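NAD-dependent dehydrogenase (Rhizobium meliloti, PDB 4Z0P) reduces glyoxylate and hydroxypyruvate, drawing hydride from NADPH, and has the NAD-binding fold of the D-isomer-specific 2-hydroxyacid dehydrogenases. Local coordinates at residues A57-L60 / F61-P65; T100-M103 / S104-V107; V107-Q110 / C111-L115; F294-V297 / E298-A302; I301-E305 / S306-L310. One frame throughout, in Å; residues are numbered along the deposited sequence.

Interaction 1: residues A57-L60 / F61-P65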
# COMPACT_ATOMS: atom_id res chain seq x y z
N ALA A 57 -17.23 21.33 22.85
CA ALA A 57 -17.33 21.47 24.31
C ALA A 57 -18.75 21.12 24.78
O ALA A 57 -19.71 21.38 24.03
CB ALA A 57 -16.95 22.88 24.73
N PRO A 58 -18.89 20.56 25.99
CA PRO A 58 -20.21 20.14 26.47
C PRO A 58 -21.29 21.22 26.47
O PRO A 58 -22.46 20.89 26.32
CB PRO A 58 -19.94 19.66 27.91
CG PRO A 58 -18.49 19.33 27.95
CD PRO A 58 -17.82 20.24 26.97
N ASP A 59 -20.92 22.49 26.63
CA ASP A 59 -21.91 23.59 26.63
C ASP A 59 -22.31 24.17 25.26
O ASP A 59 -23.08 25.11 25.20
CB ASP A 59 -21.49 24.72 27.58
CG ASP A 59 -20.32 25.57 27.07
OD1 ASP A 59 -19.51 25.08 26.27
OD2 ASP A 59 -20.22 26.72 27.53
N LEU A 60 -21.77 23.62 24.16
CA LEU A 60 -22.01 24.26 22.85
C LEU A 60 -23.49 24.44 22.53
O LEU A 60 -23.91 25.55 22.17
CB LEU A 60 -21.34 23.53 21.70
CG LEU A 60 -21.57 24.22 20.33
CD1 LEU A 60 -21.25 25.73 20.29
CD2 LEU A 60 -20.79 23.51 19.26
N PHE A 61 -24.28 23.39 22.70
CA PHE A 61 -25.69 23.53 22.32
C PHE A 61 -26.52 24.38 23.29
O PHE A 61 -27.56 24.89 22.90
CB PHE A 61 -26.36 22.18 22.01
CG PHE A 61 -25.72 21.47 20.86
CD1 PHE A 61 -25.51 22.13 19.65
CD2 PHE A 61 -25.28 20.16 20.99
CE1 PHE A 61 -24.89 21.51 18.59
CE2 PHE A 61 -24.66 19.53 19.92
CZ PHE A 61 -24.46 20.20 18.73
N SER A 62 -26.06 24.58 24.52
CA SER A 62 -26.78 25.54 25.38
C SER A 62 -26.52 26.99 24.92
O SER A 62 -27.38 27.86 25.01
CB SER A 62 -26.45 25.32 26.86
OG SER A 62 -25.10 25.60 27.10
N ARG A 63 -25.34 27.23 24.38
CA ARG A 63 -25.01 28.55 23.78
C ARG A 63 -25.66 28.83 22.45
O ARG A 63 -25.98 29.98 22.14
CB ARG A 63 -23.53 28.65 23.55
CG ARG A 63 -22.70 28.63 24.81
CD ARG A 63 -21.25 28.63 24.37
NE ARG A 63 -20.81 29.95 23.86
CZ ARG A 63 -19.60 30.18 23.35
NH1 ARG A 63 -18.71 29.19 23.26
NH2 ARG A 63 -19.28 31.42 22.90
N ALA A 64 -25.85 27.77 21.66
CA ALA A 64 -26.41 27.87 20.32
C ALA A 64 -27.72 27.10 20.20
O ALA A 64 -27.79 26.08 19.53
CB ALA A 64 -25.38 27.37 19.31
N PRO A 65 -28.78 27.59 20.85
CA PRO A 65 -30.04 26.86 20.92
C PRO A 65 -30.92 26.92 19.69
O PRO A 65 -31.96 26.29 19.68
CB PRO A 65 -30.76 27.56 22.08
CG PRO A 65 -30.27 28.97 22.02
CD PRO A 65 -28.83 28.83 21.68
O HOH W 1 -23.32 20.78 23.63
O HOH W 2 -24.96 22.38 26.14
O HOH W 3 -19.08 26.29 23.68
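The hydroxyl of Ser62 turns back onto the chain and donates a hydrogen bond to the carbonyl oxygen of Asp59, OG to O 2.8 Å. Its chi1 of 65° makes this possible, tucking OG between the backbone N and the carbonyl carbon of its own residue. The hydroxyl reaches Asp59 O well off the line of the C=O bond, tilted from the carbonyl plane. The amide of Arg63 meets the same oxygen nearly end-on, N to O 3.2 Å, so two donors grip it; the amide of Ser62 adds a weak third.

Asp59 has a similar first torsion (chi1 73°), which stands its carboxylate beside the aliphatic part of Arg63, OD2 lying 3.8 Å from CD. The charged ends do not meet: OD2 of Asp59 is 4.9 Å from NE of Arg63, and the two flat groups are turned 37° apart. A water joins them instead, accepting from Arg63 NH1 in the guanidinium plane at 3.0 Å and donating to Asp59 OD1 at 2.9 Å. The Arg63 chain bends at chi3, and its NH2 is held by the carbonyl oxygens of His40 and Arg43.

Leu60 and Phe61 go the other way, into the protein, Leu60 against Leu35 and Phe61 against Leu67, Leu86 and Pro87. Leu60 O takes the amide of Ala64 at 3.0 Å. Here a type I turn, Ala57 to Leu60, leads into the short helix 60-63 of a beta-alpha-beta crossover joining the neighbouring parallel strands 50-54 and 69-72.

Interaction 2: residues T100-M103 / S104-V107. With NDP (NADPH dihydro-nicotinamide-adenine-dinucleotide phosphate), chain H.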
# COMPACT_ATOMS: atom_id res chain seq x y z
N THR A 100 -12.96 9.49 1.62
CA THR A 100 -12.99 8.12 1.14
C THR A 100 -11.65 7.68 0.60
O THR A 100 -11.17 6.57 0.89
CB THR A 100 -14.06 7.98 0.06
OG1 THR A 100 -15.31 8.43 0.60
CG2 THR A 100 -14.21 6.55 -0.38
N THR A 101 -11.04 8.54 -0.22
CA THR A 101 -9.77 8.16 -0.86
C THR A 101 -8.66 8.00 0.18
O THR A 101 -7.81 7.11 0.06
CB THR A 101 -9.41 9.11 -2.02
OG1 THR A 101 -8.55 8.43 -2.93
CG2 THR A 101 -8.77 10.41 -1.57
N ARG A 102 -8.71 8.81 1.22
CA ARG A 102 -7.74 8.75 2.32
C ARG A 102 -7.88 7.45 3.12
O ARG A 102 -6.86 6.80 3.46
CB ARG A 102 -7.87 9.98 3.20
CG ARG A 102 -7.34 11.26 2.59
CD ARG A 102 -7.82 12.48 3.37
NE ARG A 102 -7.25 13.73 2.85
CZ ARG A 102 -6.09 14.27 3.25
NH1 ARG A 102 -5.40 13.72 4.24
NH2 ARG A 102 -5.66 15.40 2.69
N MET A 103 -9.12 7.07 3.44
CA MET A 103 -9.32 5.80 4.15
C MET A 103 -8.78 4.63 3.33
O MET A 103 -8.10 3.75 3.87
CB MET A 103 -10.78 5.57 4.50
CG MET A 103 -11.03 4.28 5.25
SD MET A 103 -10.13 4.14 6.80
CE MET A 103 -11.20 5.07 7.91
N SER A 104 -9.07 4.62 2.03
CA SER A 104 -8.62 3.54 1.20
C SER A 104 -7.12 3.44 1.12
O SER A 104 -6.57 2.34 1.08
CB SER A 104 -9.25 3.61 -0.17
OG SER A 104 -10.65 3.32 -0.05
N GLU A 105 -6.43 4.58 1.15
CA GLU A 105 -4.97 4.58 1.28
C GLU A 105 -4.52 3.84 2.52
O GLU A 105 -3.62 3.02 2.48
CB GLU A 105 -4.41 5.99 1.38
CG GLU A 105 -4.56 6.86 0.14
CD GLU A 105 -4.27 8.34 0.43
OE1 GLU A 105 -3.86 8.66 1.57
OE2 GLU A 105 -4.52 9.17 -0.46
N TRP A 106 -5.13 4.17 3.65
CA TRP A 106 -4.70 3.59 4.91
C TRP A 106 -4.99 2.08 4.94
O TRP A 106 -4.14 1.28 5.36
CB TRP A 106 -5.37 4.31 6.10
CG TRP A 106 -4.92 3.81 7.46
CD1 TRP A 106 -3.94 4.34 8.24
CD2 TRP A 106 -5.45 2.69 8.20
NE1 TRP A 106 -3.83 3.63 9.43
CE2 TRP A 106 -4.74 2.61 9.42
CE3 TRP A 106 -6.47 1.78 7.95
CZ2 TRP A 106 -5.02 1.62 10.39
CZ3 TRP A 106 -6.76 0.80 8.91
CH2 TRP A 106 -6.02 0.74 10.12
N VAL A 107 -6.17 1.68 4.47
CA VAL A 107 -6.54 0.26 4.44
C VAL A 107 -5.59 -0.52 3.52
O VAL A 107 -5.08 -1.57 3.89
CB VAL A 107 -8.02 0.06 4.03
CG1 VAL A 107 -8.35 -1.42 3.85
CG2 VAL A 107 -8.94 0.67 5.07
PA NDP H . -21.60 4.22 6.28
O1A NDP H . -22.82 4.64 7.08
O2A NDP H . -21.58 4.59 4.83
O5B NDP H . -21.50 2.65 6.41
C5B NDP H . -21.69 1.94 7.61
C4B NDP H . -21.76 0.47 7.29
O4B NDP H . -21.79 -0.23 8.53
C3B NDP H . -23.02 0.06 6.52
O3B NDP H . -22.64 -0.97 5.61
C2B NDP H . -23.91 -0.50 7.61
O2B NDP H . -24.84 -1.47 7.18
C1B NDP H . -22.88 -1.14 8.49
N9A NDP H . -23.44 -1.37 9.83
C8A NDP H . -23.81 -0.49 10.78
N7A NDP H . -24.28 -1.05 11.88
C5A NDP H . -24.20 -2.39 11.62
C6A NDP H . -24.55 -3.54 12.36
N6A NDP H . -25.06 -3.47 13.61
N1A NDP H . -24.34 -4.76 11.79
C2A NDP H . -23.83 -4.82 10.55
N3A NDP H . -23.47 -3.81 9.76
C4A NDP H . -23.67 -2.61 10.36
O3 NDP H . -20.35 4.81 7.11
PN NDP H . -18.92 5.14 6.42
O1N NDP H . -18.48 4.00 5.58
O2N NDP H . -18.94 6.51 5.84
O5D NDP H . -18.06 5.28 7.76
C5D NDP H . -17.90 4.15 8.59
C4D NDP H . -17.25 4.54 9.91
O4D NDP H . -15.85 4.76 9.73
C3D NDP H . -17.72 5.84 10.54
O3D NDP H . -18.97 5.65 11.24
C2D NDP H . -16.61 6.25 11.48
O2D NDP H . -16.83 5.70 12.80
C1D NDP H . -15.39 5.53 10.83
N1N NDP H . -14.36 6.46 10.37
C2N NDP H . -13.09 6.44 10.93
C3N NDP H . -12.11 7.29 10.50
C7N NDP H . -10.69 7.20 10.97
O7N NDP H . -9.94 8.17 10.74
N7N NDP H . -10.27 6.13 11.61
C4N NDP H . -12.42 8.30 9.46
C5N NDP H . -13.81 8.26 8.94
C6N NDP H . -14.70 7.37 9.36
P2B NDP H . -26.15 -1.07 6.33
O1X NDP H . -25.60 -0.72 4.97
O2X NDP H . -26.94 -2.36 6.34
O3X NDP H . -26.79 0.06 7.03
O HOH W 4 -5.94 8.69 -2.68
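Met103 and Val107 form the tight side of this helical turn. Sulfur SD of Met103 lies 4.1 Å from CG2 of Val107, the two side chains passing at a slant, and Val107 N donates a nearly straight bond to Met103 O at 2.9 Å. Bends at chi2 and chi3 curl the Met103 chain so that methyl CE presses on the nicotinamide of NADPH, 3.5 Å from C3N. Ser104, also buried, gives its hydroxyl to Asp154 of helix 150-161.

All eight residues belong to the long helix 97-115, which touches the cofactor with one flank and, with another, the second subunit of the dimer. This second flank is more polar and holds water. The Glu105 chain runs out extended beyond CG; OE1 forms a salt bridge with Arg116 of the second subunit and OE2 accepts from Ala138 N of that subunit. A water donates to Glu105 OE2 at 2.7 Å and sits 2.6 Å from OG1 of partly exposed Thr101. Replacing Glu105 by an alanine would probably leave Arg116 of that subunit without its carboxylate mate and take one partner from the water. Arg102 NH1 donates to Gln135 O of that subunit, and stays 5.9 Å from Glu105 OE1.

Interaction 3: residues V107-Q110 / C111-L115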
# COMPACT_ATOMS: atom_id res chain seq x y z
N VAL A 107 -6.17 1.68 4.47
CA VAL A 107 -6.54 0.26 4.44
C VAL A 107 -5.59 -0.52 3.52
O VAL A 107 -5.08 -1.57 3.89
CB VAL A 107 -8.02 0.06 4.03
CG1 VAL A 107 -8.35 -1.42 3.85
CG2 VAL A 107 -8.94 0.67 5.07
N MET A 108 -5.35 0.02 2.34
CA MET A 108 -4.42 -0.61 1.40
C MET A 108 -3.04 -0.73 2.03
O MET A 108 -2.40 -1.79 1.91
CB MET A 108 -4.32 0.23 0.12
CG MET A 108 -3.37 -0.33 -0.95
SD MET A 108 -3.89 -1.94 -1.61
CE MET A 108 -5.39 -1.41 -2.46
N MET A 109 -2.58 0.33 2.69
CA MET A 109 -1.25 0.26 3.32
C MET A 109 -1.18 -0.87 4.35
O MET A 109 -0.20 -1.61 4.38
CB MET A 109 -0.88 1.58 3.97
CG MET A 109 0.54 1.58 4.47
SD MET A 109 1.07 3.23 5.02
CE MET A 109 0.06 3.38 6.41
N GLN A 110 -2.22 -1.00 5.18
CA GLN A 110 -2.16 -2.05 6.20
C GLN A 110 -2.18 -3.43 5.56
O GLN A 110 -1.45 -4.33 5.98
CB GLN A 110 -3.34 -1.99 7.17
CG GLN A 110 -3.56 -0.65 7.84
CD GLN A 110 -2.30 0.01 8.31
OE1 GLN A 110 -1.46 -0.60 8.99
NE2 GLN A 110 -2.13 1.28 7.95
N CYS A 111 -3.05 -3.62 4.58
CA CYS A 111 -3.11 -4.95 3.93
C CYS A 111 -1.76 -5.29 3.27
O CYS A 111 -1.34 -6.45 3.31
CB CYS A 111 -4.26 -5.03 2.93
SG CYS A 111 -5.88 -4.99 3.77
N LEU A 112 -1.09 -4.31 2.66
CA LEU A 112 0.22 -4.56 2.07
C LEU A 112 1.31 -4.79 3.11
O LEU A 112 2.14 -5.72 2.94
CB LEU A 112 0.60 -3.46 1.10
CG LEU A 112 -0.25 -3.38 -0.17
CD1 LEU A 112 0.08 -2.11 -0.96
CD2 LEU A 112 -0.13 -4.62 -1.04
N LEU A 113 1.30 -4.01 4.19
CA LEU A 113 2.28 -4.19 5.27
C LEU A 113 2.21 -5.61 5.83
O LEU A 113 3.23 -6.25 6.06
CB LEU A 113 2.05 -3.18 6.39
CG LEU A 113 2.50 -1.73 6.17
CD1 LEU A 113 1.94 -0.88 7.31
CD2 LEU A 113 4.00 -1.67 6.16
N HIS A 114 0.99 -6.10 6.06
CA HIS A 114 0.83 -7.47 6.56
C HIS A 114 1.14 -8.53 5.50
O HIS A 114 1.88 -9.48 5.76
CB HIS A 114 -0.55 -7.64 7.17
CG HIS A 114 -0.71 -6.87 8.44
ND1 HIS A 114 -0.11 -7.22 9.63
CD2 HIS A 114 -1.42 -5.75 8.70
CE1 HIS A 114 -0.44 -6.35 10.56
NE2 HIS A 114 -1.23 -5.44 10.02
N LEU A 115 0.65 -8.34 4.28
CA LEU A 115 0.92 -9.29 3.19
C LEU A 115 2.41 -9.44 2.96
O LEU A 115 2.92 -10.56 2.83
CB LEU A 115 0.29 -8.84 1.89
CG LEU A 115 0.62 -9.64 0.61
CD1 LEU A 115 0.02 -11.04 0.71
CD2 LEU A 115 0.18 -8.88 -0.63
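Leu112 leans back over the preceding turn, its CD1 filling the bend of Met108: 3.9 Å from CG and 4.0 Å from SD. That bend comes from chi2 and chi3 of Met108, both near 65°, which hook the thioether round towards the leucine methyl. One position further on, Met109 and Leu113 are arranged differently. They lie side by side pointing the same way, with CG of Met109 4.0 Å from CD1 of Leu113. The same methyl also touches the amide of Gln110, OE1 to CD1 3.8 Å, meeting Met109 and Gln110 in directions roughly at right angles. Nearer the backbone, CG of Leu113 lies 3.2 Å from Met109 O.

On another flank SG of Cys111 lies 4.3 Å from CG1 of Val107, a looser fit, and both side chains pack on Leu159 of helix 150-161. His114 lays its ring beside the carbonyl of Gln110, CD2 to O 3.1 Å, while its NE2 and Gln110 OE1 share the hydroxyl of Ser257.

Nearly straight backbone bonds from the amide of residue i+4 to the carbonyl of residue i hold the turns together. Leu113 packs on Leu113 of the second subunit, while Met108 and Leu112 exchange contacts with Leu112 and Met108 of that subunit. The arrangement is that of a dimer-interface helix, 97-115, whose inner flank covers the Rossmann-type sheet of the NAD-binding domain.

Interaction 4: residues F294-V297 / E298-A302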
# COMPACT_ATOMS: atom_id res chain seq x y z
N PHE A 294 -15.68 22.37 4.36
CA PHE A 294 -16.40 23.63 4.23
C PHE A 294 -17.16 23.73 2.88
O PHE A 294 -18.28 24.22 2.86
CB PHE A 294 -15.49 24.84 4.42
CG PHE A 294 -14.95 25.01 5.81
CD1 PHE A 294 -15.55 24.39 6.94
CD2 PHE A 294 -13.89 25.87 6.02
CE1 PHE A 294 -15.05 24.60 8.21
CE2 PHE A 294 -13.38 26.08 7.31
CZ PHE A 294 -13.96 25.44 8.39
N VAL A 295 -16.58 23.21 1.81
CA VAL A 295 -17.31 23.16 0.52
C VAL A 295 -18.59 22.32 0.66
O VAL A 295 -19.67 22.71 0.20
CB VAL A 295 -16.41 22.63 -0.61
CG1 VAL A 295 -17.22 22.28 -1.86
CG2 VAL A 295 -15.35 23.67 -0.93
N HIS A 296 -18.45 21.16 1.30
CA HIS A 296 -19.57 20.26 1.59
C HIS A 296 -20.66 20.95 2.42
O HIS A 296 -21.83 20.90 2.06
CB HIS A 296 -19.05 18.97 2.25
CG HIS A 296 -19.98 18.32 3.22
ND1 HIS A 296 -20.93 17.39 2.85
CD2 HIS A 296 -20.04 18.40 4.58
CE1 HIS A 296 -21.55 16.94 3.93
NE2 HIS A 296 -21.04 17.54 4.98
N VAL A 297 -20.25 21.64 3.49
CA VAL A 297 -21.21 22.35 4.33
C VAL A 297 -21.90 23.46 3.54
O VAL A 297 -23.13 23.61 3.62
CB VAL A 297 -20.56 22.90 5.62
CG1 VAL A 297 -21.56 23.74 6.42
CG2 VAL A 297 -20.07 21.77 6.50
N GLU A 298 -21.12 24.24 2.78
CA GLU A 298 -21.68 25.29 1.92
C GLU A 298 -22.76 24.74 0.98
O GLU A 298 -23.84 25.34 0.81
CB GLU A 298 -20.60 25.96 1.09
CG GLU A 298 -19.75 26.92 1.86
CD GLU A 298 -18.46 27.28 1.14
OE1 GLU A 298 -18.33 27.02 -0.07
OE2 GLU A 298 -17.55 27.82 1.81
N HIS A 299 -22.46 23.60 0.37
CA HIS A 299 -23.36 22.96 -0.60
C HIS A 299 -24.66 22.54 0.08
O HIS A 299 -25.75 22.81 -0.44
CB HIS A 299 -22.66 21.77 -1.29
CG HIS A 299 -23.52 21.04 -2.29
ND1 HIS A 299 -24.00 21.64 -3.43
CD2 HIS A 299 -23.97 19.76 -2.31
CE1 HIS A 299 -24.72 20.76 -4.11
NE2 HIS A 299 -24.72 19.62 -3.45
N GLN A 300 -24.55 21.94 1.26
CA GLN A 300 -25.73 21.50 2.02
C GLN A 300 -26.57 22.68 2.52
O GLN A 300 -27.80 22.61 2.47
CB GLN A 300 -25.35 20.58 3.17
CG GLN A 300 -24.78 19.25 2.71
CD GLN A 300 -25.68 18.51 1.70
OE1 GLN A 300 -26.88 18.39 1.90
NE2 GLN A 300 -25.09 18.02 0.61
N ILE A 301 -25.91 23.73 2.99
CA ILE A 301 -26.62 24.97 3.36
C ILE A 301 -27.42 25.48 2.15
O ILE A 301 -28.59 25.84 2.29
CB ILE A 301 -25.67 26.06 3.89
CG1 ILE A 301 -25.16 25.69 5.29
CG2 ILE A 301 -26.38 27.41 3.96
CD1 ILE A 301 -24.02 26.53 5.82
N ALA A 302 -26.80 25.51 0.97
CA ALA A 302 -27.48 26.04 -0.22
C ALA A 302 -28.70 25.19 -0.57
O ALA A 302 -29.77 25.72 -0.92
CB ALA A 302 -26.53 26.15 -1.40
O HOH W 5 -22.13 17.62 0.20
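His296 and Gln300 share a water one turn apart on helix 290-305, which packs across the parallel sheet holding strands 8-12, 50-54 and 69-72. The water accepts from NE2 of Gln300 at 3.0 Å and lies hydrogen-bonded to ND1 of His296 at 2.9 Å. NE2 has a second acceptor in Glu311 OE1; the Gln300 chain is bent at chi2, and the two bonds help fix the turn of its amide. The His296 ring has swung about 30° off a staggered position (chi1 149°), bringing CE1 to 4.2 Å from CG of Gln300, with ring and amide planes 38° apart.

In the backbone, the carbonyls of Phe294, Val295, His296 and Val297 each accept an amide four residues on. The Phe294 bond is short and straight, 2.8 Å from its O to Glu298 N. The Glu298 side chain runs back alongside that carbonyl, CG to Phe294 O 3.2 Å, and its OE2 is satisfied by the backbone N of Phe27, tying the helix to a neighbouring loop.

Towards the sheet the contact is apolar. Phe294 packs on Val10 and Leu12, while Val297 and Ile301 cover Phe71 and meet each other where the methyls CG1 of Val297 and CD1 of Ile301 come within 3.8 Å.

Interaction 5: residues I301-E305 / S306-L310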
# COMPACT_ATOMS: atom_id res chain seq x y z
N ILE A 301 -25.91 23.73 2.99
CA ILE A 301 -26.62 24.97 3.36
C ILE A 301 -27.42 25.48 2.15
O ILE A 301 -28.59 25.84 2.29
CB ILE A 301 -25.67 26.06 3.89
CG1 ILE A 301 -25.16 25.69 5.29
CG2 ILE A 301 -26.38 27.41 3.96
CD1 ILE A 301 -24.02 26.53 5.82
N ALA A 302 -26.80 25.51 0.97
CA ALA A 302 -27.48 26.04 -0.22
C ALA A 302 -28.70 25.19 -0.57
O ALA A 302 -29.77 25.72 -0.92
CB ALA A 302 -26.53 26.15 -1.40
N ARG A 303 -28.55 23.88 -0.48
CA ARG A 303 -29.68 22.98 -0.69
C ARG A 303 -30.80 23.26 0.31
O ARG A 303 -31.96 23.40 -0.06
CB ARG A 303 -29.25 21.51 -0.59
CG ARG A 303 -28.40 21.01 -1.75
CD ARG A 303 -27.99 19.56 -1.53
NE ARG A 303 -29.15 18.67 -1.54
CZ ARG A 303 -29.74 18.18 -2.63
NH1 ARG A 303 -29.29 18.47 -3.85
NH2 ARG A 303 -30.80 17.39 -2.50
N PHE A 304 -30.44 23.35 1.59
CA PHE A 304 -31.39 23.58 2.68
C PHE A 304 -32.20 24.84 2.44
O PHE A 304 -33.44 24.82 2.51
CB PHE A 304 -30.63 23.69 4.00
CG PHE A 304 -31.52 23.77 5.21
CD1 PHE A 304 -32.30 22.68 5.59
CD2 PHE A 304 -31.57 24.93 5.99
CE1 PHE A 304 -33.12 22.75 6.72
CE2 PHE A 304 -32.39 25.01 7.12
CZ PHE A 304 -33.16 23.91 7.48
N GLU A 305 -31.50 25.93 2.15
CA GLU A 305 -32.15 27.23 1.96
C GLU A 305 -32.96 27.35 0.66
O GLU A 305 -33.83 28.20 0.57
CB GLU A 305 -31.13 28.36 2.07
CG GLU A 305 -30.51 28.41 3.46
CD GLU A 305 -29.63 29.60 3.71
OE1 GLU A 305 -29.41 30.40 2.77
OE2 GLU A 305 -29.15 29.75 4.86
N SER A 306 -32.68 26.49 -0.31
CA SER A 306 -33.48 26.40 -1.54
C SER A 306 -34.64 25.43 -1.45
O SER A 306 -35.38 25.28 -2.41
CB SER A 306 -32.60 25.96 -2.71
OG SER A 306 -31.49 26.80 -2.83
N GLY A 307 -34.81 24.76 -0.31
CA GLY A 307 -35.92 23.82 -0.12
C GLY A 307 -35.66 22.42 -0.64
O GLY A 307 -36.59 21.63 -0.78
N LEU A 308 -34.40 22.09 -0.93
CA LEU A 308 -34.01 20.74 -1.33
C LEU A 308 -33.61 19.90 -0.12
O LEU A 308 -33.16 20.45 0.88
CB LEU A 308 -32.85 20.78 -2.33
CG LEU A 308 -33.13 21.49 -3.65
CD1 LEU A 308 -31.83 21.73 -4.40
CD2 LEU A 308 -34.09 20.67 -4.51
N PRO A 309 -33.81 18.57 -0.19
CA PRO A 309 -33.46 17.71 0.94
C PRO A 309 -31.97 17.72 1.24
O PRO A 309 -31.17 17.67 0.32
CB PRO A 309 -33.90 16.31 0.51
CG PRO A 309 -34.31 16.40 -0.92
CD PRO A 309 -34.54 17.84 -1.25
N LEU A 310 -31.62 17.79 2.52
CA LEU A 310 -30.23 17.58 2.92
C LEU A 310 -29.78 16.18 2.56
O LEU A 310 -30.58 15.24 2.57
CB LEU A 310 -30.07 17.80 4.43
CG LEU A 310 -30.24 19.24 4.91
CD1 LEU A 310 -30.52 19.26 6.41
CD2 LEU A 310 -29.00 20.05 4.60
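A Schellman motif closes helix 290-305, with Arg303 and Leu308 paired across it: Leu308 N returns to Arg303 O at 2.9 Å, and Gly307 N to Phe304 O at 3.1 Å. The Gly307 amide approaches from above the carbonyl plane, not on a lone pair. Gly307 has positive phi (85°), where a beta carbon would jam against the carbonyl oxygen of Ser306.

Arg303 then staples the outgoing chain to this helix end. A bend at chi3 (65°) swings the guanidinium round so that NE and NH2 both bind Pro309 O side-on, each at 2.9 Å, with the oxygen in the guanidinium plane. Leu308 CB covers one face of the group, towards its rim. With an alanine at Arg303, Pro309 O would probably be left without both of these donors and the segment after the glycine set freer to move.

This C-cap lies at the surface, but its inner side reaches strand 69-72. There Phe304 CD1 touches Leu310 CD1 at 3.9 Å, and both side chains pack on Val69. The carboxylate of Glu305 has partners of its own: OE2 accepts from Tyr50 OH and forms a salt bridge with Arg30.

Along the chain the five contacts run in order. Interaction 1 opens the crossover from strand 50-54 to strand 69-72; interactions 2 and 3 follow each other on helix 97-115, sharing Val107, with centres 11 Å apart; interactions 4 and 5 do likewise on helix 290-305, sharing Ile301 and Ala302, 9 Å apart and touching through Gln300 O and Leu310 CD2. Interactions 1, 4 and 5 gather around the five-stranded parallel sheet, whereas interaction 3 lies across the chain's centre from them, 34 to 41 Å away between centres. Interaction 2 sits between, on the cofactor, so helix 97-115 runs from the NADPH site into the dimer interface.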